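Side-chain contacts in capsular polysaccharide export system protein KpsC (Thermosulfurimonas dismutans, PDB 6MGD), which acts as a beta-Kdo 2,7-transferase that probably builds part of the conserved glycolipid anchor of Gram-negative bacterial capsules: residues Y5-S10 with Q32-L37; I16-R19 with T23-G26; Q124-L129 with G292-Y297; I156-Q161 with L179-S184. One frame throughout, in Å; residues are numbered along the deposited sequence.

In the fold
From the N terminus, strand 4-7 leads through helix 11-20 to strand 24-28, and contact 2 closes the short connection from helix 11-20 to strand 24-28 by packing helix on strand. It lies within the longer loop closed by contact 1, where the same strand 4-7 receives helix 31-41; the two contacts touch, and together they bind helices to both faces of the N-terminal sheet. Contact 3 closes a far longer loop of the GT-B fold, joining helix 117-132 to helix 286-296, from which the chain enters strand 298-300 at an edge of that N-terminal sheet. Contact 4 sits within this loop and packs helix 178-188 on strand 155-159 of the second, parallel sheet, about 28 Å from contact 3 between centres.

Contact 1 of 4, residues Y5-S10 with Q32-L37; sequences YTYKFS and QEVEDL
A buried apolar contact joins strand 4-7 to helix 31-41, with Tyr5 of the strand meeting a methyl of Leu37 and Tyr7 one of Val34. Tyr5 and Leu37 approach head-on. CD2 of Leu37 stands over the centre of one face of the Tyr5 ring, 3.5 Å from its centroid and only 9° off the ring normal, a CH-pi contact. Its distances to Tyr5 CE1 and CZ are both 3.6 Å. Leu37 reaches there with CG anti to its backbone N (chi1 -178°). Replacing Tyr5 by an alanine would probably leave this methyl without its aromatic seat and open a gap between strand and helix. The alternation along the strand is that of a Rossmann-like alpha/beta layer: Tyr5 and Tyr7 meet helix 31-41, whereas the intervening Thr6 touches Ile14 of helix 11-20. The side chains of Tyr7 and Val34 lie roughly perpendicular, and CG2 of Val34 meets ring atom CD2 of Tyr7 at 3.7 Å in an oblique approach. Val34 is also packed by Leu28, Ile44 and Phe60. Lys8 CG lies over one face of the Tyr7 ring, toward its rim; at the far end of the ring, Lys8 NZ donates to Tyr7 OH at 3.1 Å. Glu56 engages both, by a salt bridge to Lys8 and a hydrogen bond to the Tyr7 hydroxyl, which is likely to restrict how the phenol can shift.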
loop_
_atom_site.group_PDB
_atom_site.type_symbol
_atom_site.label_atom_id
_atom_site.label_comp_id
_atom_site.label_asym_id
_atom_site.label_seq_id
_atom_site.Cartn_x
_atom_site.Cartn_y
_atom_site.Cartn_z
ATOM N N TYR A 5 9.961 -1.075 21.615
ATOM C CA TYR A 5 9.807 -2.506 21.814
ATOM C C TYR A 5 9.014 -3.086 20.652
ATOM O O TYR A 5 8.161 -2.413 20.069
ATOM C CB TYR A 5 9.099 -2.821 23.139
ATOM C CG TYR A 5 9.898 -2.428 24.357
ATOM C CD1 TYR A 5 10.791 -3.317 24.938
ATOM C CD2 TYR A 5 9.766 -1.165 24.920
ATOM C CE1 TYR A 5 11.529 -2.964 26.050
ATOM C CE2 TYR A 5 10.501 -0.801 26.033
ATOM C CZ TYR A 5 11.381 -1.706 26.593
ATOM O OH TYR A 5 12.117 -1.352 27.700
ATOM N N THR A 6 9.309 -4.338 20.320
ATOM C CA THR A 6 8.620 -5.038 19.246
ATOM C C THR A 6 7.629 -6.045 19.820
ATOM O O THR A 6 7.821 -6.583 20.913
ATOM C CB THR A 6 9.612 -5.754 18.324
ATOM O OG1 THR A 6 10.422 -6.651 19.093
ATOM C CG2 THR A 6 10.505 -4.742 17.617
ATOM N N TYR A 7 6.564 -6.298 19.062
ATOM C CA TYR A 7 5.489 -7.192 19.482
ATOM C C TYR A 7 5.436 -8.379 18.530
ATOM O O TYR A 7 4.978 -8.247 17.389
ATOM C CB TYR A 7 4.151 -6.454 19.519
ATOM C CG TYR A 7 3.012 -7.265 20.094
ATOM C CD1 TYR A 7 2.051 -7.834 19.270
ATOM C CD2 TYR A 7 2.899 -7.459 21.465
ATOM C CE1 TYR A 7 1.011 -8.572 19.791
ATOM C CE2 TYR A 7 1.862 -8.197 22.000
ATOM C CZ TYR A 7 0.920 -8.751 21.159
ATOM O OH TYR A 7 -0.119 -9.487 21.685
ATOM N N LYS A 8 5.911 -9.533 19.002
ATOM C CA LYS A 8 5.797 -10.801 18.280
ATOM C C LYS A 8 6.450 -10.723 16.901
ATOM O O LYS A 8 5.872 -11.123 15.889
ATOM C CB LYS A 8 4.334 -11.238 18.172
ATOM C CG LYS A 8 3.671 -11.513 19.512
ATOM C CD LYS A 8 2.199 -11.851 19.346
ATOM C CE LYS A 8 1.544 -12.143 20.689
ATOM N NZ LYS A 8 0.072 -12.317 20.555
ATOM N N PHE A 9 7.670 -10.196 16.868
ATOM C CA PHE A 9 8.474 -10.153 15.657
ATOM C C PHE A 9 9.405 -11.358 15.605
ATOM O O PHE A 9 9.895 -11.834 16.632
ATOM C CB PHE A 9 9.309 -8.871 15.583
ATOM C CG PHE A 9 8.543 -7.660 15.124
ATOM C CD1 PHE A 9 7.157 -7.663 15.090
ATOM C CD2 PHE A 9 9.219 -6.519 14.715
ATOM C CE1 PHE A 9 6.460 -6.547 14.665
ATOM C CE2 PHE A 9 8.527 -5.403 14.288
ATOM C CZ PHE A 9 7.145 -5.416 14.263
ATOM N N SER A 10 9.650 -11.845 14.393
ATOM C CA SER A 10 10.681 -12.853 14.210
ATOM C C SER A 10 12.063 -12.212 14.325
ATOM O O SER A 10 12.237 -11.005 14.127
ATOM C CB SER A 10 10.528 -13.548 12.856
ATOM O OG SER A 10 10.691 -12.636 11.785
ATOM N N GLN A 32 0.129 -9.750 28.006
ATOM C CA GLN A 32 0.463 -9.595 29.419
ATOM C C GLN A 32 1.838 -8.964 29.594
ATOM O O GLN A 32 2.034 -8.131 30.485
ATOM C CB GLN A 32 0.393 -10.945 30.137
ATOM C CG GLN A 32 0.437 -12.158 29.221
ATOM C CD GLN A 32 -0.928 -12.516 28.662
ATOM O OE1 GLN A 32 -1.082 -12.728 27.458
ATOM N NE2 GLN A 32 -1.927 -12.587 29.537
ATOM N N GLU A 33 2.801 -9.341 28.748
ATOM C CA GLU A 33 4.126 -8.736 28.829
ATOM C C GLU A 33 4.083 -7.254 28.493
ATOM O O GLU A 33 4.844 -6.465 29.066
ATOM C CB GLU A 33 5.094 -9.468 27.901
ATOM C CG GLU A 33 5.326 -10.916 28.285
ATOM C CD GLU A 33 6.322 -11.612 27.381
ATOM O OE1 GLU A 33 7.122 -10.917 26.717
ATOM O OE2 GLU A 33 6.302 -12.861 27.334
ATOM N N VAL A 34 3.199 -6.853 27.578
ATOM C CA VAL A 34 3.040 -5.436 27.268
ATOM C C VAL A 34 2.464 -4.688 28.465
ATOM O O VAL A 34 2.928 -3.595 28.811
ATOM C CB VAL A 34 2.167 -5.264 26.010
ATOM C CG1 VAL A 34 2.008 -3.792 25.666
ATOM C CG2 VAL A 34 2.770 -6.026 24.839
ATOM N N GLU A 35 1.455 -5.266 29.124
ATOM C CA GLU A 35 0.850 -4.598 30.273
ATOM C C GLU A 35 1.814 -4.535 31.452
ATOM O O GLU A 35 1.875 -3.519 32.156
ATOM C CB GLU A 35 -0.446 -5.305 30.678
ATOM C CG GLU A 35 -1.471 -5.482 29.556
ATOM C CD GLU A 35 -2.285 -4.229 29.264
ATOM O OE1 GLU A 35 -1.714 -3.117 29.242
ATOM O OE2 GLU A 35 -3.509 -4.359 29.050
ATOM N N ASP A 36 2.572 -5.609 31.689
ATOM C CA ASP A 36 3.517 -5.615 32.802
ATOM C C ASP A 36 4.599 -4.562 32.613
ATOM O O ASP A 36 4.944 -3.838 33.554
ATOM C CB ASP A 36 4.148 -7.000 32.953
ATOM C CG ASP A 36 3.131 -8.080 33.250
ATOM O OD1 ASP A 36 2.112 -7.780 33.909
ATOM O OD2 ASP A 36 3.351 -9.232 32.819
ATOM N N LEU A 37 5.147 -4.461 31.399
ATOM C CA LEU A 37 6.226 -3.513 31.150
ATOM C C LEU A 37 5.738 -2.070 31.199
ATOM O O LEU A 37 6.498 -1.176 31.590
ATOM C CB LEU A 37 6.876 -3.810 29.798
ATOM C CG LEU A 37 8.058 -2.932 29.386
ATOM C CD1 LEU A 37 9.222 -3.108 30.354
ATOM C CD2 LEU A 37 8.481 -3.244 27.957
#

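Contact 2 of 4, residues I16-R19 with T23-G26; sequences IIKR and TVKG
Apolar packing comes first: Ile17 of helix 11-20 and Val24 of strand 24-28 meet through one methyl each, Ile17 CG2 lying 4.2 Å from Val24 CG2. The contact is light; the end of Ile17 leads away from the strand, its CG1 packing on Phe9, and Ile17 also touches Leu47. Val24 turns its side chain toward the helix with CG2 anti to its own carbonyl carbon, which sets that methyl against Ile17; Val24 also packs on Thr6 and Leu47. Helix and strand are the last two elements of a beta-alpha-beta crossover that begins with strand 4-7. With only a short connection between them, the CA atoms of Lys18 and Val24 lie 6.1 Å apart. The second kind of contact is aliphatic but comes from a charged residue. Lys18 crosses Val24 at a slant, and its CE comes to 4.2 Å from Val24 CB. The chain leaves the helix nearly extended and bends at chi3 (-57°), which turns CE toward the valine, on the solvent-exposed side. Hydrogen bonds tie strand 24-28 instead to strand 4-7, through the backbones of Lys25 with Phe4 and Gly26 with Thr6.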
loop_
_atom_site.group_PDB
_atom_site.type_symbol
_atom_site.label_atom_id
_atom_site.label_comp_id
_atom_site.label_asym_id
_atom_site.label_seq_id
_atom_site.Cartn_x
_atom_site.Cartn_y
_atom_site.Cartn_z
ATOM N N ILE A 16 15.881 -6.385 10.734
ATOM C CA ILE A 16 15.454 -5.462 9.686
ATOM C C ILE A 16 14.896 -4.182 10.298
ATOM O O ILE A 16 15.225 -3.071 9.865
ATOM C CB ILE A 16 14.421 -6.136 8.766
ATOM C CG1 ILE A 16 15.070 -7.269 7.974
ATOM C CG2 ILE A 16 13.780 -5.111 7.839
ATOM C CD1 ILE A 16 14.167 -7.853 6.916
ATOM N N ILE A 17 14.035 -4.322 11.307
ATOM C CA ILE A 17 13.426 -3.152 11.932
ATOM C C ILE A 17 14.489 -2.292 12.603
ATOM O O ILE A 17 14.404 -1.058 12.599
ATOM C CB ILE A 17 12.336 -3.594 12.926
ATOM C CG1 ILE A 17 11.178 -4.250 12.173
ATOM C CG2 ILE A 17 11.840 -2.416 13.738
ATOM C CD1 ILE A 17 10.636 -3.414 11.042
ATOM N N LYS A 18 15.517 -2.928 13.168
ATOM C CA LYS A 18 16.566 -2.186 13.855
ATOM C C LYS A 18 17.324 -1.253 12.918
ATOM O O LYS A 18 17.943 -0.293 13.387
ATOM C CB LYS A 18 17.524 -3.163 14.535
ATOM C CG LYS A 18 18.323 -2.551 15.673
ATOM C CD LYS A 18 18.950 -3.630 16.541
ATOM C CE LYS A 18 17.893 -4.582 17.083
ATOM N NZ LYS A 18 18.477 -5.630 17.967
ATOM N N ARG A 19 17.286 -1.509 11.608
ATOM C CA ARG A 19 17.858 -0.562 10.655
ATOM C C ARG A 19 17.131 0.775 10.714
ATOM O O ARG A 19 17.755 1.838 10.603
ATOM C CB ARG A 19 17.801 -1.137 9.240
ATOM C CG ARG A 19 18.557 -2.440 9.063
ATOM C CD ARG A 19 18.300 -3.052 7.696
ATOM N NE ARG A 19 18.409 -2.067 6.623
ATOM C CZ ARG A 19 19.557 -1.661 6.089
ATOM N NH1 ARG A 19 19.552 -0.759 5.118
ATOM N NH2 ARG A 19 20.710 -2.150 6.528
ATOM N N THR A 23 17.102 1.888 18.302
ATOM C CA THR A 23 16.915 1.818 19.744
ATOM C C THR A 23 15.956 0.706 20.158
ATOM O O THR A 23 15.429 0.738 21.274
ATOM C CB THR A 23 16.420 3.162 20.281
ATOM O OG1 THR A 23 15.128 3.450 19.732
ATOM C CG2 THR A 23 17.388 4.276 19.902
ATOM N N VAL A 24 15.706 -0.266 19.277
ATOM C CA VAL A 24 14.897 -1.417 19.657
ATOM C C VAL A 24 15.595 -2.161 20.785
ATOM O O VAL A 24 16.800 -2.437 20.718
ATOM C CB VAL A 24 14.646 -2.325 18.443
ATOM C CG1 VAL A 24 14.090 -3.670 18.885
ATOM C CG2 VAL A 24 13.687 -1.655 17.477
ATOM N N LYS A 25 14.841 -2.484 21.833
ATOM C CA LYS A 25 15.412 -3.025 23.061
ATOM C C LYS A 25 15.014 -4.461 23.352
ATOM O O LYS A 25 15.857 -5.251 23.780
ATOM C CB LYS A 25 15.018 -2.144 24.248
ATOM C CG LYS A 25 15.674 -0.783 24.227
ATOM C CD LYS A 25 17.173 -0.884 24.462
ATOM C CE LYS A 25 17.961 -0.509 23.217
ATOM N NZ LYS A 25 19.421 -0.739 23.401
ATOM N N GLY A 26 13.754 -4.823 23.147
ATOM C CA GLY A 26 13.314 -6.163 23.477
ATOM C C GLY A 26 12.064 -6.526 22.713
ATOM O O GLY A 26 11.363 -5.661 22.181
#

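Contact 3 of 4, residues Q124-L129 with G292-Y297; sequences QRVIEL and GALLLY
The backbones of helix 117-132 and helix 286-296 come closest at Val126 and Leu294, whose CA atoms lie 8.7 Å apart. Val126 points toward the second helix and divides its two methyls between successive leucines. Its CG1 meets Leu294 CD1 at 4.0 Å, the two side chains crossing at a slant. Its CG2 meets Leu295 CD1 at 3.9 Å, and here valine and leucine run alongside one another in opposite senses. The split follows from the valine torsion, which places CG1 anti to the backbone N (chi1 172°) and CG2 anti to the carbonyl carbon. Helix 286-296 is followed in the chain by strand 298-300, an edge strand of the N-terminal mixed sheet, so the contact joins helix 117-132 to the helix just before that strand, consistent with a GT-B fold, in which the C-terminal end of the chain returns to the N-terminal domain. A wider, pi-type turn spans 292-296, with Tyr297 N donating to Gly292 O at 3.0 Å. The carbonyl oxygen of Leu294 takes a hydrogen bond from the hydroxyl of Tyr300. Leu294 also packs on Leu130, Phe73 and Ile74. Helix 311-322 touches both sides of the contact, Glu312 and Ile315 meeting Val126 and Ala311 meeting Leu295.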
loop_
_atom_site.group_PDB
_atom_site.type_symbol
_atom_site.label_atom_id
_atom_site.label_comp_id
_atom_site.label_asym_id
_atom_site.label_seq_id
_atom_site.Cartn_x
_atom_site.Cartn_y
_atom_site.Cartn_z
ATOM N N GLN A 124 6.819 15.648 -8.434
ATOM C CA GLN A 124 6.783 15.579 -9.890
ATOM C C GLN A 124 8.014 14.874 -10.447
ATOM O O GLN A 124 7.918 14.167 -11.456
ATOM C CB GLN A 124 6.652 16.981 -10.483
ATOM C CG GLN A 124 6.400 16.981 -11.981
ATOM C CD GLN A 124 5.235 16.088 -12.370
ATOM O OE1 GLN A 124 4.162 16.147 -11.768
ATOM N NE2 GLN A 124 5.446 15.246 -13.375
ATOM N N ARG A 125 9.171 15.049 -9.802
ATOM C CA ARG A 125 10.368 14.330 -10.223
ATOM C C ARG A 125 10.232 12.833 -9.962
ATOM O O ARG A 125 10.671 12.013 -10.778
ATOM C CB ARG A 125 11.598 14.891 -9.506
ATOM C CG ARG A 125 11.854 16.377 -9.750
ATOM C CD ARG A 125 12.811 16.618 -10.908
ATOM N NE ARG A 125 12.306 16.091 -12.173
ATOM C CZ ARG A 125 11.508 16.762 -12.998
ATOM N NH1 ARG A 125 11.100 16.204 -14.128
ATOM N NH2 ARG A 125 11.117 17.992 -12.693
ATOM N N VAL A 126 9.625 12.459 -8.832
ATOM C CA VAL A 126 9.460 11.044 -8.509
ATOM C C VAL A 126 8.489 10.383 -9.478
ATOM O O VAL A 126 8.681 9.230 -9.882
ATOM C CB VAL A 126 9.008 10.882 -7.045
ATOM C CG1 VAL A 126 8.649 9.431 -6.749
ATOM C CG2 VAL A 126 10.098 11.360 -6.100
ATOM N N ILE A 127 7.433 11.101 -9.868
ATOM C CA ILE A 127 6.486 10.565 -10.843
ATOM C C ILE A 127 7.185 10.313 -12.172
ATOM O O ILE A 127 7.055 9.237 -12.770
ATOM C CB ILE A 127 5.285 11.516 -11.003
ATOM C CG1 ILE A 127 4.426 11.503 -9.736
ATOM C CG2 ILE A 127 4.456 11.138 -12.219
ATOM C CD1 ILE A 127 3.328 12.546 -9.729
ATOM N N GLU A 128 7.951 11.299 -12.646
ATOM C CA GLU A 128 8.683 11.132 -13.897
ATOM C C GLU A 128 9.713 10.014 -13.789
ATOM O O GLU A 128 9.899 9.235 -14.731
ATOM C CB GLU A 128 9.353 12.450 -14.290
ATOM C CG GLU A 128 8.976 12.942 -15.676
ATOM C CD GLU A 128 9.712 14.207 -16.066
ATOM O OE1 GLU A 128 9.324 15.300 -15.590
ATOM O OE2 GLU A 128 10.687 14.104 -16.841
ATOM N N LEU A 129 10.386 9.911 -12.638
ATOM C CA LEU A 129 11.375 8.854 -12.446
ATOM C C LEU A 129 10.737 7.473 -12.524
ATOM O O LEU A 129 11.287 6.561 -13.152
ATOM C CB LEU A 129 12.082 9.031 -11.101
ATOM C CG LEU A 129 13.411 9.782 -11.066
ATOM C CD1 LEU A 129 13.929 9.842 -9.640
ATOM C CD2 LEU A 129 14.426 9.114 -11.980
ATOM N N GLY A 292 2.650 12.895 -0.309
ATOM C CA GLY A 292 2.227 12.369 0.973
ATOM C C GLY A 292 2.528 10.895 1.146
ATOM O O GLY A 292 3.101 10.487 2.161
ATOM N N ALA A 293 2.161 10.085 0.152
ATOM C CA ALA A 293 2.288 8.636 0.281
ATOM C C ALA A 293 3.731 8.167 0.130
ATOM O O ALA A 293 4.151 7.226 0.813
ATOM C CB ALA A 293 1.397 7.939 -0.747
ATOM N N LEU A 294 4.501 8.799 -0.758
ATOM C CA LEU A 294 5.848 8.337 -1.073
ATOM C C LEU A 294 6.952 9.127 -0.384
ATOM O O LEU A 294 7.985 8.545 -0.038
ATOM C CB LEU A 294 6.086 8.384 -2.587
ATOM C CG LEU A 294 5.408 7.287 -3.406
ATOM C CD1 LEU A 294 5.743 7.426 -4.880
ATOM C CD2 LEU A 294 5.822 5.923 -2.886
ATOM N N LEU A 295 6.768 10.428 -0.173
ATOM C CA LEU A 295 7.845 11.285 0.314
ATOM C C LEU A 295 7.835 11.480 1.827
ATOM O O LEU A 295 8.895 11.417 2.456
ATOM C CB LEU A 295 7.785 12.651 -0.382
ATOM C CG LEU A 295 8.552 12.804 -1.703
ATOM C CD1 LEU A 295 8.202 11.709 -2.706
ATOM C CD2 LEU A 295 8.302 14.178 -2.310
ATOM N N LEU A 296 6.669 11.713 2.430
ATOM C CA LEU A 296 6.577 11.996 3.860
ATOM C C LEU A 296 6.208 10.777 4.697
ATOM O O LEU A 296 6.758 10.595 5.787
ATOM C CB LEU A 296 5.549 13.105 4.111
ATOM C CG LEU A 296 5.892 14.505 3.607
ATOM C CD1 LEU A 296 4.677 15.413 3.698
ATOM C CD2 LEU A 296 7.050 15.083 4.400
ATOM N N TYR A 297 5.291 9.937 4.207
ATOM C CA TYR A 297 4.762 8.854 5.036
ATOM C C TYR A 297 5.798 7.778 5.342
ATOM O O TYR A 297 5.981 7.450 6.527
ATOM C CB TYR A 297 3.508 8.273 4.375
ATOM C CG TYR A 297 2.790 7.207 5.167
ATOM C CD1 TYR A 297 2.331 7.460 6.456
ATOM C CD2 TYR A 297 2.536 5.959 4.611
ATOM C CE1 TYR A 297 1.656 6.488 7.178
ATOM C CE2 TYR A 297 1.859 4.984 5.322
ATOM C CZ TYR A 297 1.424 5.253 6.606
ATOM O OH TYR A 297 0.755 4.283 7.315
#

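Contact 4 of 4, residues I156-Q161 with L179-S184; sequences IVVPGQ and LELLKS
Val158, near the end of strand 155-159, pushes its CG1 methyl against two neighbouring leucines of helix 178-188. Leu181 presents CD2 to Val158 CG1 at 3.7 Å, and the two side chains lie side by side, running in opposing senses. From the other leucine, CD2 of Leu182 comes equally near to Val158 CG1, also at 3.7 Å, but this pair crosses at a slant. Leu182 reaches further down the valine as well, its CD2 lying 3.9 Å from Val158 CB. The leucines arrive by different torsions: Leu181 has CG anti to its backbone N (chi1 174°), whereas Leu182 has it beside the N (chi1 -75°), and the two branches thus converge on one methyl. All three residues are buried. Tyr196 of strand 193-197 touches both Val158 and Leu182, and His240 of strand 238-241 also packs on the valine. Just past the strand, Gln161 N is hydrogen-bonded to Asn178 OD1, a second tie to the start of the helix. Strand 155-159, helix 178-188 and parallel strand 193-197 follow one another in beta-alpha-beta fashion, with the short helix 166-169 in the connection, consistent with the second Rossmann-like domain of a GT-B fold.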
loop_
_atom_site.group_PDB
_atom_site.type_symbol
_atom_site.label_atom_id
_atom_site.label_comp_id
_atom_site.label_asym_id
_atom_site.label_seq_id
_atom_site.Cartn_x
_atom_site.Cartn_y
_atom_site.Cartn_z
ATOM N N ILE A 156 -10.030 -3.339 -20.155
ATOM C CA ILE A 156 -10.024 -3.242 -18.698
ATOM C C ILE A 156 -9.123 -4.343 -18.145
ATOM O O ILE A 156 -9.201 -5.494 -18.590
ATOM C CB ILE A 156 -11.449 -3.341 -18.115
ATOM C CG1 ILE A 156 -12.276 -2.108 -18.483
ATOM C CG2 ILE A 156 -11.407 -3.495 -16.600
ATOM C CD1 ILE A 156 -13.641 -2.058 -17.802
ATOM N N VAL A 157 -8.256 -3.984 -17.194
ATOM C CA VAL A 157 -7.356 -4.924 -16.533
ATOM C C VAL A 157 -7.734 -5.000 -15.060
ATOM O O VAL A 157 -8.045 -3.981 -14.432
ATOM C CB VAL A 157 -5.872 -4.523 -16.698
ATOM C CG1 VAL A 157 -5.587 -3.185 -16.032
ATOM C CG2 VAL A 157 -4.942 -5.605 -16.150
ATOM N N VAL A 158 -7.722 -6.213 -14.517
ATOM C CA VAL A 158 -8.058 -6.454 -13.116
ATOM C C VAL A 158 -6.949 -7.280 -12.477
ATOM O O VAL A 158 -6.787 -8.461 -12.811
ATOM C CB VAL A 158 -9.420 -7.156 -12.975
ATOM C CG1 VAL A 158 -9.662 -7.573 -11.530
ATOM C CG2 VAL A 158 -10.544 -6.254 -13.463
ATOM N N PRO A 159 -6.156 -6.705 -11.569
ATOM C CA PRO A 159 -5.112 -7.482 -10.883
ATOM C C PRO A 159 -5.706 -8.229 -9.699
ATOM O O PRO A 159 -6.293 -7.624 -8.800
ATOM C CB PRO A 159 -4.115 -6.407 -10.431
ATOM C CG PRO A 159 -4.955 -5.188 -10.244
ATOM C CD PRO A 159 -6.083 -5.269 -11.249
ATOM N N GLY A 160 -5.566 -9.551 -9.708
ATOM C CA GLY A 160 -6.021 -10.340 -8.583
ATOM C C GLY A 160 -5.142 -10.144 -7.361
ATOM O O GLY A 160 -3.961 -9.810 -7.455
ATOM N N GLN A 161 -5.739 -10.355 -6.193
ATOM C CA GLN A 161 -5.041 -10.243 -4.924
ATOM C C GLN A 161 -5.121 -11.562 -4.171
ATOM O O GLN A 161 -5.938 -12.433 -4.482
ATOM C CB GLN A 161 -5.631 -9.126 -4.052
ATOM C CG GLN A 161 -5.563 -7.734 -4.654
ATOM C CD GLN A 161 -6.153 -6.684 -3.731
ATOM O OE1 GLN A 161 -6.857 -5.775 -4.174
ATOM N NE2 GLN A 161 -5.869 -6.804 -2.438
ATOM N N LEU A 179 -13.488 -13.306 -7.355
ATOM C CA LEU A 179 -14.643 -13.663 -8.174
ATOM C C LEU A 179 -15.735 -12.607 -8.072
ATOM O O LEU A 179 -16.325 -12.214 -9.084
ATOM C CB LEU A 179 -15.181 -15.034 -7.759
ATOM C CG LEU A 179 -14.221 -16.225 -7.844
ATOM C CD1 LEU A 179 -13.369 -16.366 -6.580
ATOM C CD2 LEU A 179 -14.987 -17.508 -8.127
ATOM N N GLU A 180 -16.016 -12.134 -6.854
ATOM C CA GLU A 180 -16.965 -11.039 -6.690
ATOM C C GLU A 180 -16.449 -9.755 -7.326
ATOM O O GLU A 180 -17.241 -8.968 -7.859
ATOM C CB GLU A 180 -17.265 -10.819 -5.207
ATOM C CG GLU A 180 -18.180 -11.866 -4.595
ATOM C CD GLU A 180 -19.542 -11.901 -5.258
ATOM O OE1 GLU A 180 -19.949 -12.980 -5.739
ATOM O OE2 GLU A 180 -20.203 -10.841 -5.308
ATOM N N LEU A 181 -15.136 -9.526 -7.282
ATOM C CA LEU A 181 -14.569 -8.378 -7.979
ATOM C C LEU A 181 -14.773 -8.505 -9.482
ATOM O O LEU A 181 -15.320 -7.601 -10.124
ATOM C CB LEU A 181 -13.084 -8.238 -7.646
ATOM C CG LEU A 181 -12.339 -7.153 -8.427
ATOM C CD1 LEU A 181 -12.983 -5.791 -8.206
ATOM C CD2 LEU A 181 -10.866 -7.124 -8.042
ATOM N N LEU A 182 -14.353 -9.635 -10.058
ATOM C CA LEU A 182 -14.541 -9.856 -11.487
ATOM C C LEU A 182 -16.017 -9.825 -11.859
ATOM O O LEU A 182 -16.384 -9.325 -12.930
ATOM C CB LEU A 182 -13.908 -11.183 -11.900
ATOM C CG LEU A 182 -12.381 -11.175 -11.981
ATOM C CD1 LEU A 182 -11.852 -12.557 -12.326
ATOM C CD2 LEU A 182 -11.924 -10.152 -13.007
ATOM N N LYS A 183 -16.878 -10.354 -10.987
ATOM C CA LYS A 183 -18.316 -10.236 -11.201
ATOM C C LYS A 183 -18.736 -8.773 -11.243
ATOM O O LYS A 183 -19.342 -8.314 -12.217
ATOM C CB LYS A 183 -19.074 -10.983 -10.104
ATOM C CG LYS A 183 -19.298 -12.456 -10.386
ATOM C CD LYS A 183 -20.028 -13.132 -9.233
ATOM C CE LYS A 183 -21.266 -12.348 -8.821
ATOM N NZ LYS A 183 -22.219 -12.167 -9.952
ATOM N N SER A 184 -18.396 -8.019 -10.195
ATOM C CA SER A 184 -18.784 -6.614 -10.128
ATOM C C SER A 184 -18.181 -5.799 -11.266
ATOM O O SER A 184 -18.809 -4.847 -11.742
ATOM C CB SER A 184 -18.373 -6.023 -8.781
ATOM O OG SER A 184 -18.715 -4.651 -8.708
#